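Local coordinates for protein ABC-type phosphate transport system, periplasmic component (Lactobacillus brevis, PDB 4ECF) that binds phosphate and probably serves as the solute-binding component of an ABC transporter that imports phosphate across the cytoplasmic membrane, at residues A[72-76]-A[211-216]; A[10-15]-A[36-41]; A[77-81]-A[242-248]; A[6-11]-A[53-59]. One frame throughout, in Å; residues are numbered along the deposited sequence.

Contact 1 (A[72-76]-A[211-216]); sequences QLVDH and YTKGHP
Val74 and Thr212 form the hydrogen-bonded pair of a short antiparallel ladder between strands 73-87 and 205-213. Val74 N reaches Thr212 O at 2.8 Å, and the return bond from Thr212 N to Val74 O is just as straight (169°). Two residues further, the longer bond from Gly214 N to Gln72 O carries the pairing past the end of the strand. Among the polar side chains, Thr212 OG1 donates to Gly214 O at 2.7 Å, tying down the turn. Lys213 runs out extended; its NZ is bonded mainly to Gln49 O of helix 41-50 and only weakly, at 3.2 Å, to Gln72 OE1.

Aromatic contacts flank this frame. With CG beside the backbone N (chi1 -86°), the Tyr211 ring comes under the Asp75 carboxylate, OD1 standing 3.5 Å above one face, offset toward the rim, and the two planes only 12° apart. That same OD1 accepts from His209 ND1, while Tyr211 OH bonds to Ala62 N. Leu73 CB approaches the ring obliquely. Val74 CG2 sits over the centre of the His215 ring in a CH-pi contact (4.0 Å to the centroid), and the CE1 edge of the His76 ring faces Thr212 OG1 in its plane, while ND1 is hydrogen-bonded to Leu210 O. A leucine in place of Tyr211 would probably leave Ala62 N without its phenolic mate and the Asp75 carboxylate without the flat surface beneath it.

The chemistry thus implies a join whose register is set by main-chain bonds, its polar ends anchored in strand 205-213, the loop at Ala62 and helix 41-50.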
# COMPACT_ATOMS: atom_id res chain seq x y z
N GLN A 72 -21.85 -3.46 -6.97
CA GLN A 72 -22.00 -4.89 -6.87
C GLN A 72 -20.96 -5.51 -5.90
O GLN A 72 -21.01 -6.71 -5.60
CB GLN A 72 -21.99 -5.56 -8.26
CG GLN A 72 -20.67 -5.56 -9.02
CD GLN A 72 -20.66 -6.51 -10.23
OE1 GLN A 72 -19.80 -7.40 -10.35
NE2 GLN A 72 -21.63 -6.33 -11.13
N LEU A 73 -20.05 -4.69 -5.39
CA LEU A 73 -19.06 -5.14 -4.44
C LEU A 73 -19.45 -4.69 -3.06
O LEU A 73 -20.18 -3.71 -2.89
CB LEU A 73 -17.68 -4.61 -4.81
CG LEU A 73 -17.18 -4.94 -6.22
CD1 LEU A 73 -15.80 -4.33 -6.51
CD2 LEU A 73 -17.18 -6.44 -6.42
N VAL A 74 -18.95 -5.42 -2.07
CA VAL A 74 -19.12 -5.08 -0.66
C VAL A 74 -17.75 -4.83 -0.02
O VAL A 74 -16.89 -5.70 -0.01
CB VAL A 74 -19.87 -6.14 0.14
CG1 VAL A 74 -20.03 -5.74 1.60
CG2 VAL A 74 -21.26 -6.38 -0.49
N ASP A 75 -17.57 -3.62 0.49
CA ASP A 75 -16.36 -3.17 1.14
C ASP A 75 -16.20 -3.74 2.55
O ASP A 75 -17.19 -3.92 3.28
CB ASP A 75 -16.37 -1.62 1.18
CG ASP A 75 -15.01 -1.02 1.51
OD1 ASP A 75 -14.01 -1.76 1.42
OD2 ASP A 75 -14.95 0.19 1.84
N HIS A 76 -14.97 -4.01 2.92
CA HIS A 76 -14.61 -4.34 4.31
C HIS A 76 -13.27 -3.75 4.57
O HIS A 76 -12.28 -4.16 3.97
CB HIS A 76 -14.55 -5.84 4.58
CG HIS A 76 -15.76 -6.62 4.11
ND1 HIS A 76 -15.93 -7.03 2.82
CD2 HIS A 76 -16.88 -7.02 4.81
CE1 HIS A 76 -17.10 -7.69 2.72
NE2 HIS A 76 -17.69 -7.69 3.94
N TYR A 211 -12.52 -6.58 -0.47
CA TYR A 211 -13.77 -6.57 -1.19
C TYR A 211 -14.27 -7.95 -1.50
O TYR A 211 -13.48 -8.84 -1.90
CB TYR A 211 -13.58 -5.81 -2.52
CG TYR A 211 -13.76 -4.30 -2.38
CD1 TYR A 211 -15.04 -3.74 -2.28
CD2 TYR A 211 -12.66 -3.45 -2.27
CE1 TYR A 211 -15.20 -2.36 -2.16
CE2 TYR A 211 -12.82 -2.06 -2.15
CZ TYR A 211 -14.07 -1.52 -2.06
OH TYR A 211 -14.23 -0.13 -1.95
N THR A 212 -15.60 -8.09 -1.41
CA THR A 212 -16.32 -9.29 -1.87
C THR A 212 -17.39 -8.93 -2.91
O THR A 212 -17.79 -7.78 -3.05
CB THR A 212 -16.94 -10.05 -0.68
OG1 THR A 212 -17.92 -9.22 -0.04
CG2 THR A 212 -15.81 -10.51 0.34
N LYS A 213 -17.76 -9.93 -3.70
CA LYS A 213 -18.87 -9.80 -4.67
C LYS A 213 -20.12 -10.28 -3.99
O LYS A 213 -20.30 -11.48 -3.76
CB LYS A 213 -18.61 -10.61 -5.93
CG LYS A 213 -19.58 -10.26 -7.08
CD LYS A 213 -19.12 -10.84 -8.40
CE LYS A 213 -20.19 -10.58 -9.46
NZ LYS A 213 -19.65 -10.57 -10.84
N GLY A 214 -20.94 -9.32 -3.59
CA GLY A 214 -22.08 -9.57 -2.72
C GLY A 214 -21.64 -9.73 -1.30
O GLY A 214 -20.44 -9.67 -0.99
N HIS A 215 -22.61 -9.91 -0.40
CA HIS A 215 -22.28 -10.16 0.98
C HIS A 215 -21.73 -11.57 1.07
O HIS A 215 -22.28 -12.52 0.50
CB HIS A 215 -23.49 -9.93 1.91
CG HIS A 215 -24.12 -8.54 1.76
ND1 HIS A 215 -23.67 -7.46 2.43
CD2 HIS A 215 -25.10 -8.08 0.88
CE1 HIS A 215 -24.36 -6.37 2.06
NE2 HIS A 215 -25.23 -6.73 1.10
N PRO A 216 -20.61 -11.72 1.77
CA PRO A 216 -19.96 -13.05 1.77
C PRO A 216 -20.58 -14.07 2.73
O PRO A 216 -21.29 -13.70 3.66
CB PRO A 216 -18.55 -12.72 2.27
CG PRO A 216 -18.76 -11.57 3.15
CD PRO A 216 -19.79 -10.71 2.46

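Contact 2 (A[10-15]-A[36-41]); sequences GSTALQ and VQGGGT. With PO4 (phosphate ion), chain B.
With OG anti to its backbone N (chi1 166°), Ser11 sets CB 3.6 Å from Thr41 OG1, which turns to a phosphate ion from beside its own backbone N (chi1 -73°). This is the strand-turn-helix anion site of the periplasmic binding protein fold, where loops after parallel strands 4-10 and 32-39 offer amides and hydroxyls. Thr12 grips O3 through N and OG1 (2.7 Å), and Thr41 grips O2 likewise, its OG1 at 2.8 Å. Ala13 N adds a fairly straight bond to O4 (163°). Ser11 OG accepts from Leu14 N, an ST motif, and lies against Asp59 OD1 and 2.9 Å from phosphate O4. Arg127, Ser131, Gly132 and Thr133 also bond the ion.

Behind the site the strands meet through glycines. Gly10 N donates to Gln37 O, and Gly40 N reaches Gly10 O at 2.9 Å from well above the carbonyl plane. Extended Gln15 lays its amide along Gly38, OE1 lying 3.3 Å from CA, where a beta carbon would clash; NE2 is bonded to Glu19. Replacing Gln15 by an alanine would probably open a gap over Gly38 and deprive Glu19 of this amide donor. A water donates to Ser11 O and Gln37 O, each at 2.8 Å.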
# COMPACT_ATOMS: atom_id res chain seq x y z
N GLY A 10 -4.62 -9.57 -5.10
CA GLY A 10 -4.55 -8.13 -5.42
C GLY A 10 -3.42 -7.39 -4.74
O GLY A 10 -2.26 -7.72 -4.94
N SER A 11 -3.78 -6.31 -4.06
CA SER A 11 -2.81 -5.43 -3.45
C SER A 11 -1.58 -6.09 -2.86
O SER A 11 -1.69 -6.94 -1.95
CB SER A 11 -3.48 -4.62 -2.37
OG SER A 11 -2.50 -4.00 -1.54
N THR A 12 -0.40 -5.74 -3.37
CA THR A 12 0.85 -6.19 -2.77
C THR A 12 1.19 -5.47 -1.46
O THR A 12 1.87 -6.03 -0.60
CB THR A 12 2.05 -6.15 -3.77
OG1 THR A 12 2.40 -4.80 -4.04
CG2 THR A 12 1.65 -6.86 -5.06
N ALA A 13 0.65 -4.27 -1.26
CA ALA A 13 0.79 -3.59 0.02
C ALA A 13 0.09 -4.35 1.17
O ALA A 13 0.56 -4.37 2.31
CB ALA A 13 0.27 -2.17 -0.04
N LEU A 14 -1.04 -4.99 0.84
CA LEU A 14 -1.91 -5.63 1.81
C LEU A 14 -1.56 -7.14 1.92
O LEU A 14 -1.85 -7.80 2.92
CB LEU A 14 -3.35 -5.46 1.35
CG LEU A 14 -4.48 -5.90 2.27
CD1 LEU A 14 -4.28 -5.58 3.76
CD2 LEU A 14 -5.81 -5.37 1.71
N GLN A 15 -0.85 -7.64 0.93
CA GLN A 15 -0.55 -9.04 0.82
C GLN A 15 0.09 -9.60 2.10
O GLN A 15 -0.28 -10.70 2.56
CB GLN A 15 0.34 -9.29 -0.39
CG GLN A 15 0.52 -10.77 -0.71
CD GLN A 15 1.29 -11.00 -1.99
OE1 GLN A 15 1.50 -10.08 -2.79
NE2 GLN A 15 1.69 -12.26 -2.21
N VAL A 36 -3.46 -16.92 -1.12
CA VAL A 36 -3.29 -15.47 -1.26
C VAL A 36 -2.33 -15.22 -2.42
O VAL A 36 -1.27 -15.89 -2.54
CB VAL A 36 -2.71 -14.84 0.03
CG1 VAL A 36 -2.72 -13.34 -0.08
CG2 VAL A 36 -3.53 -15.27 1.25
N GLN A 37 -2.71 -14.32 -3.30
CA GLN A 37 -1.83 -13.88 -4.38
C GLN A 37 -1.70 -12.36 -4.37
O GLN A 37 -2.52 -11.64 -3.81
CB GLN A 37 -2.41 -14.25 -5.75
CG GLN A 37 -2.65 -15.74 -5.97
CD GLN A 37 -3.35 -16.05 -7.30
OE1 GLN A 37 -3.42 -15.20 -8.23
NE2 GLN A 37 -3.83 -17.27 -7.42
N GLY A 38 -0.66 -11.90 -5.07
CA GLY A 38 -0.48 -10.47 -5.36
C GLY A 38 -1.19 -10.08 -6.64
O GLY A 38 -2.34 -10.52 -6.91
N GLY A 39 -0.51 -9.28 -7.47
CA GLY A 39 -1.08 -8.74 -8.71
C GLY A 39 -1.37 -7.26 -8.74
O GLY A 39 -1.48 -6.65 -9.82
N GLY A 40 -1.52 -6.68 -7.57
CA GLY A 40 -1.79 -5.27 -7.41
C GLY A 40 -3.27 -5.01 -7.18
O GLY A 40 -4.13 -5.83 -7.54
N THR A 41 -3.56 -3.81 -6.70
CA THR A 41 -4.92 -3.37 -6.43
C THR A 41 -5.82 -3.52 -7.64
O THR A 41 -6.93 -4.01 -7.54
CB THR A 41 -4.93 -1.92 -5.91
OG1 THR A 41 -4.44 -1.94 -4.56
CG2 THR A 41 -6.34 -1.32 -5.94
P PO4 B . -0.42 -2.31 -4.75
O1 PO4 B . 0.50 -1.12 -4.98
O2 PO4 B . -1.77 -2.14 -5.34
O3 PO4 B . 0.21 -3.61 -5.17
O4 PO4 B . -0.62 -2.49 -3.16
O HOH W 1 -2.80 -9.55 -1.98

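Contact 3 (A[77-81]-A[242-248]); sequences RVAVV and YLSPDQM
The Tyr242 ring has Val80 O at its edge, near the ring plane, while Val81 CG2 and Ala79 CB approach it obliquely. These residues flank a single antiparallel bridge, Val80 with Leu243, that fastens the chain after helix 230-239 to strand 73-87 of the large mixed sheet. Val81 lies alongside the tyrosine, both pointing the same way, with CG2 3.8 Å from Tyr242 CE2. At the far end of the ring, Tyr242 OH bonds to Ala13 O in the loop before helix 15-28, which fixes the reach of the phenol.

In the bridge itself, Val80 N donates to Leu243 O at 2.8 Å, and Leu243 N returns a nearly straight bond (172°) to Val80 O. Their beta carbons come within 4.1 Å of each other, and helix 194-198 packs against both side chains through Val197.

Beyond the bridge the chain turns into the 3-10 segment 245-247, steadied by Ser244 N, which donates to Gln247 OE1 at 2.9 Å. Pro245 lays CG 3.7 Å from Ala79 N; that amide is buried without a hydrogen-bonding partner, so the proline closes over a polar group it cannot satisfy. The selenomethionine at Met248, its chain bent at chi2 (-50°) and again at chi3, meets Val80 tip to tip. Its CG lies 3.8 Å from Val80 CG2, and SE stands 4.0 Å from both valine methyl carbons, CG1 and CG2.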
# COMPACT_ATOMS: atom_id res chain seq x y z
N ARG A 77 -13.22 -2.69 5.35
CA ARG A 77 -11.93 -2.08 5.69
C ARG A 77 -11.30 -2.77 6.88
O ARG A 77 -12.00 -3.10 7.85
CB ARG A 77 -12.06 -0.57 5.88
CG ARG A 77 -12.09 0.20 4.57
CD ARG A 77 -12.16 1.70 4.77
NE ARG A 77 -13.51 2.16 5.11
CZ ARG A 77 -13.78 3.43 5.36
NH1 ARG A 77 -12.81 4.33 5.37
NH2 ARG A 77 -15.02 3.80 5.61
N VAL A 78 -9.98 -3.00 6.83
CA VAL A 78 -9.30 -3.83 7.81
C VAL A 78 -8.07 -3.19 8.43
O VAL A 78 -7.55 -3.67 9.42
CB VAL A 78 -8.95 -5.20 7.19
CG1 VAL A 78 -10.20 -5.90 6.68
CG2 VAL A 78 -7.88 -5.12 6.09
N ALA A 79 -7.60 -2.09 7.84
CA ALA A 79 -6.32 -1.51 8.27
C ALA A 79 -6.12 -0.21 7.51
O ALA A 79 -6.85 0.10 6.56
CB ALA A 79 -5.18 -2.48 7.95
N VAL A 80 -5.16 0.58 8.00
CA VAL A 80 -4.57 1.70 7.24
C VAL A 80 -3.11 1.30 6.99
O VAL A 80 -2.44 0.70 7.85
CB VAL A 80 -4.68 3.03 8.01
CG1 VAL A 80 -3.73 4.08 7.43
CG2 VAL A 80 -6.15 3.46 8.06
N VAL A 81 -2.62 1.59 5.80
CA VAL A 81 -1.20 1.38 5.43
C VAL A 81 -0.56 2.73 5.07
O VAL A 81 -1.13 3.51 4.30
CB VAL A 81 -1.08 0.35 4.29
CG1 VAL A 81 -1.64 0.92 2.97
CG2 VAL A 81 0.35 -0.16 4.17
N TYR A 242 1.06 -2.06 9.91
CA TYR A 242 -0.15 -1.36 9.57
C TYR A 242 -0.73 -0.69 10.81
O TYR A 242 -0.30 -0.99 11.95
CB TYR A 242 -1.21 -2.36 9.06
CG TYR A 242 -0.79 -3.18 7.87
CD1 TYR A 242 -0.09 -4.37 8.04
CD2 TYR A 242 -1.12 -2.80 6.59
CE1 TYR A 242 0.30 -5.14 6.96
CE2 TYR A 242 -0.75 -3.56 5.51
CZ TYR A 242 -0.06 -4.75 5.68
OH TYR A 242 0.31 -5.54 4.64
N LEU A 243 -1.71 0.17 10.60
CA LEU A 243 -2.50 0.76 11.67
C LEU A 243 -3.87 0.10 11.68
O LEU A 243 -4.49 -0.13 10.64
CB LEU A 243 -2.63 2.28 11.48
CG LEU A 243 -1.38 3.10 11.69
CD1 LEU A 243 -0.43 3.03 10.51
CD2 LEU A 243 -1.71 4.54 11.92
N SER A 244 -4.34 -0.28 12.88
CA SER A 244 -5.74 -0.63 13.04
C SER A 244 -6.54 0.66 12.84
O SER A 244 -6.13 1.71 13.33
CB SER A 244 -6.01 -1.20 14.43
OG SER A 244 -7.41 -1.34 14.57
N PRO A 245 -7.69 0.60 12.15
CA PRO A 245 -8.42 1.86 11.93
C PRO A 245 -8.81 2.65 13.19
O PRO A 245 -8.84 3.87 13.14
CB PRO A 245 -9.65 1.38 11.11
CG PRO A 245 -9.13 0.20 10.38
CD PRO A 245 -8.36 -0.52 11.44
N ASP A 246 -9.04 1.97 14.32
CA ASP A 246 -9.32 2.64 15.59
C ASP A 246 -8.15 3.48 16.14
O ASP A 246 -8.36 4.24 17.07
CB ASP A 246 -9.63 1.60 16.66
CG ASP A 246 -8.41 0.77 17.01
OD1 ASP A 246 -8.11 -0.16 16.23
OD2 ASP A 246 -7.73 1.04 18.03
N GLN A 247 -6.94 3.31 15.62
CA GLN A 247 -5.81 4.16 16.01
C GLN A 247 -5.86 5.53 15.33
O GLN A 247 -5.22 6.48 15.78
CB GLN A 247 -4.52 3.47 15.60
CG GLN A 247 -4.19 2.21 16.35
CD GLN A 247 -2.85 1.67 15.91
OE1 GLN A 247 -2.78 0.72 15.17
NE2 GLN A 247 -1.78 2.34 16.33
N MSE A 248 -6.60 5.65 14.22
CA MSE A 248 -6.66 6.89 13.46
C MSE A 248 -7.31 8.01 14.25
O MSE A 248 -8.33 7.81 14.91
CB MSE A 248 -7.39 6.69 12.11
CG MSE A 248 -6.66 5.76 11.09
SE MSE A 248 -4.82 6.13 10.74
CE MSE A 248 -5.12 7.49 9.62

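Contact 4 (A[6-11]-A[53-59]); sequences ITAVGS and VQIGNSD. With PO4 (phosphate ion), chain B.
Parallel strand pairing in the buried part of the large mixed sheet joins strand 4-10 to strand 55-58, from Thr7 beside Gln54 to Ser11 beside Ser58. The short strand axes approach to 4.6 Å and cross at -29°. Thr7 O accepts from two amides, Gln54 N at 3.0 Å and Ile55 N. Gln54, bent at chi2 (68°), folds back to put OE1 2.8 Å from Thr7 N, which lies in the side-chain carbonyl plane on a lone pair. Further along, Val9 N donates to Ile55 O, and Asn57 N answers with an almost straight bond (175°) to Val9 O.

Ala8 CB packs on Ile55 CB at 3.7 Å on one face; on the other, Val9 CG1 meets Val53 CG1 at the same separation. Asn57 OD1 is buried beside Ala8 CB without a hydrogen-bonding partner, whereas ND2 donates to a water.

At the C-terminal ends Ser11 N bonds to Asn57 O, and Asp59, in the loop after strand 55-58, brings its carboxylate to the site. Its OD1 lies 2.6 Å from Ser11 OG and its OD2 2.5 Å from phosphate O4. Such a ligand site at the C-terminal ends of parallel strands is characteristic of periplasmic binding proteins.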
# COMPACT_ATOMS: atom_id res chain seq x y z
N ILE A 6 -10.62 -20.87 0.03
CA ILE A 6 -10.92 -19.56 -0.61
C ILE A 6 -9.61 -18.97 -1.15
O ILE A 6 -8.52 -19.34 -0.73
CB ILE A 6 -11.60 -18.54 0.33
CG1 ILE A 6 -10.62 -18.11 1.46
CG2 ILE A 6 -12.97 -19.05 0.83
CD1 ILE A 6 -11.14 -16.96 2.37
N THR A 7 -9.75 -17.99 -2.06
CA THR A 7 -8.64 -17.29 -2.68
C THR A 7 -8.86 -15.77 -2.65
O THR A 7 -9.94 -15.26 -3.00
CB THR A 7 -8.41 -17.78 -4.09
OG1 THR A 7 -8.12 -19.20 -4.08
CG2 THR A 7 -7.26 -17.06 -4.78
N ALA A 8 -7.84 -15.06 -2.15
CA ALA A 8 -7.78 -13.60 -2.09
C ALA A 8 -6.60 -13.14 -2.94
O ALA A 8 -5.50 -13.70 -2.82
CB ALA A 8 -7.57 -13.15 -0.66
N VAL A 9 -6.83 -12.19 -3.83
CA VAL A 9 -5.75 -11.70 -4.69
C VAL A 9 -5.77 -10.16 -4.76
O VAL A 9 -6.79 -9.53 -4.49
CB VAL A 9 -5.81 -12.23 -6.12
CG1 VAL A 9 -6.04 -13.75 -6.15
CG2 VAL A 9 -6.84 -11.49 -6.94
N GLY A 10 -4.62 -9.57 -5.10
CA GLY A 10 -4.55 -8.13 -5.42
C GLY A 10 -3.42 -7.39 -4.74
O GLY A 10 -2.26 -7.72 -4.94
N SER A 11 -3.78 -6.31 -4.06
CA SER A 11 -2.81 -5.43 -3.45
C SER A 11 -1.58 -6.09 -2.86
O SER A 11 -1.69 -6.94 -1.95
CB SER A 11 -3.48 -4.62 -2.37
OG SER A 11 -2.50 -4.00 -1.54
N VAL A 53 -12.49 -14.68 -8.00
CA VAL A 53 -11.86 -14.95 -6.70
C VAL A 53 -12.90 -14.68 -5.62
O VAL A 53 -13.96 -14.15 -5.91
CB VAL A 53 -10.65 -14.01 -6.45
CG1 VAL A 53 -9.49 -14.22 -7.47
CG2 VAL A 53 -11.05 -12.53 -6.46
N GLN A 54 -12.57 -15.03 -4.38
CA GLN A 54 -13.50 -14.77 -3.28
C GLN A 54 -13.31 -13.37 -2.66
O GLN A 54 -14.24 -12.82 -2.10
CB GLN A 54 -13.34 -15.85 -2.22
CG GLN A 54 -13.99 -17.19 -2.62
CD GLN A 54 -13.27 -17.85 -3.77
OE1 GLN A 54 -12.06 -18.06 -3.72
NE2 GLN A 54 -14.00 -18.11 -4.87
N ILE A 55 -12.07 -12.90 -2.60
CA ILE A 55 -11.70 -11.60 -1.99
C ILE A 55 -10.76 -10.86 -2.93
O ILE A 55 -9.79 -11.42 -3.40
CB ILE A 55 -11.00 -11.78 -0.63
CG1 ILE A 55 -11.95 -12.47 0.34
CG2 ILE A 55 -10.53 -10.42 -0.09
CD1 ILE A 55 -11.36 -12.74 1.71
N GLY A 56 -11.08 -9.58 -3.19
CA GLY A 56 -10.20 -8.66 -3.89
C GLY A 56 -9.54 -7.75 -2.88
O GLY A 56 -10.20 -7.02 -2.13
N ASN A 57 -8.23 -7.84 -2.79
CA ASN A 57 -7.43 -7.04 -1.86
C ASN A 57 -7.09 -5.72 -2.52
O ASN A 57 -6.47 -5.73 -3.60
CB ASN A 57 -6.14 -7.80 -1.55
CG ASN A 57 -6.34 -9.14 -0.83
OD1 ASN A 57 -7.42 -9.43 -0.26
ND2 ASN A 57 -5.32 -9.96 -0.87
N SER A 58 -7.44 -4.61 -1.89
CA SER A 58 -7.32 -3.30 -2.52
C SER A 58 -6.86 -2.22 -1.53
O SER A 58 -7.36 -2.16 -0.39
CB SER A 58 -8.65 -2.89 -3.10
OG SER A 58 -8.65 -1.59 -3.70
N ASP A 59 -5.98 -1.34 -1.99
CA ASP A 59 -5.62 -0.11 -1.25
C ASP A 59 -6.52 1.06 -1.56
O ASP A 59 -6.35 2.14 -0.97
CB ASP A 59 -4.17 0.35 -1.59
CG ASP A 59 -3.19 -0.77 -1.62
OD1 ASP A 59 -3.20 -1.62 -0.72
OD2 ASP A 59 -2.33 -0.76 -2.54
P PO4 B . -0.42 -2.31 -4.75
O1 PO4 B . 0.50 -1.12 -4.98
O2 PO4 B . -1.77 -2.14 -5.34
O3 PO4 B . 0.21 -3.61 -5.17
O4 PO4 B . -0.62 -2.49 -3.16
O HOH W 1 -2.80 -9.55 -1.98

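Overall arrangement
All four contacts reach one large mixed sheet, and two of them meet at its ligand. Contacts 2 and 4, with centres about 7 Å apart, share Gly10 and Ser11: strand 4-10 lies between strands 32-39 and 55-58, and both contacts touch the phosphate. Thr41 OG1 accepts from Asp59 N at 3.1 Å, tying one phosphate-binding residue to another residue beside the ion. Contact 1, centred about 11 Å from contact 4, extends the sheet through Tyr211 O and Gly56 N, 2.8 Å apart. Contact 3 continues along strand 73-87, its centre about 19 Å from that of contact 1, and reaches the phosphate-binding loop through Tyr242 OH, 2.6 Å from Ala13 O.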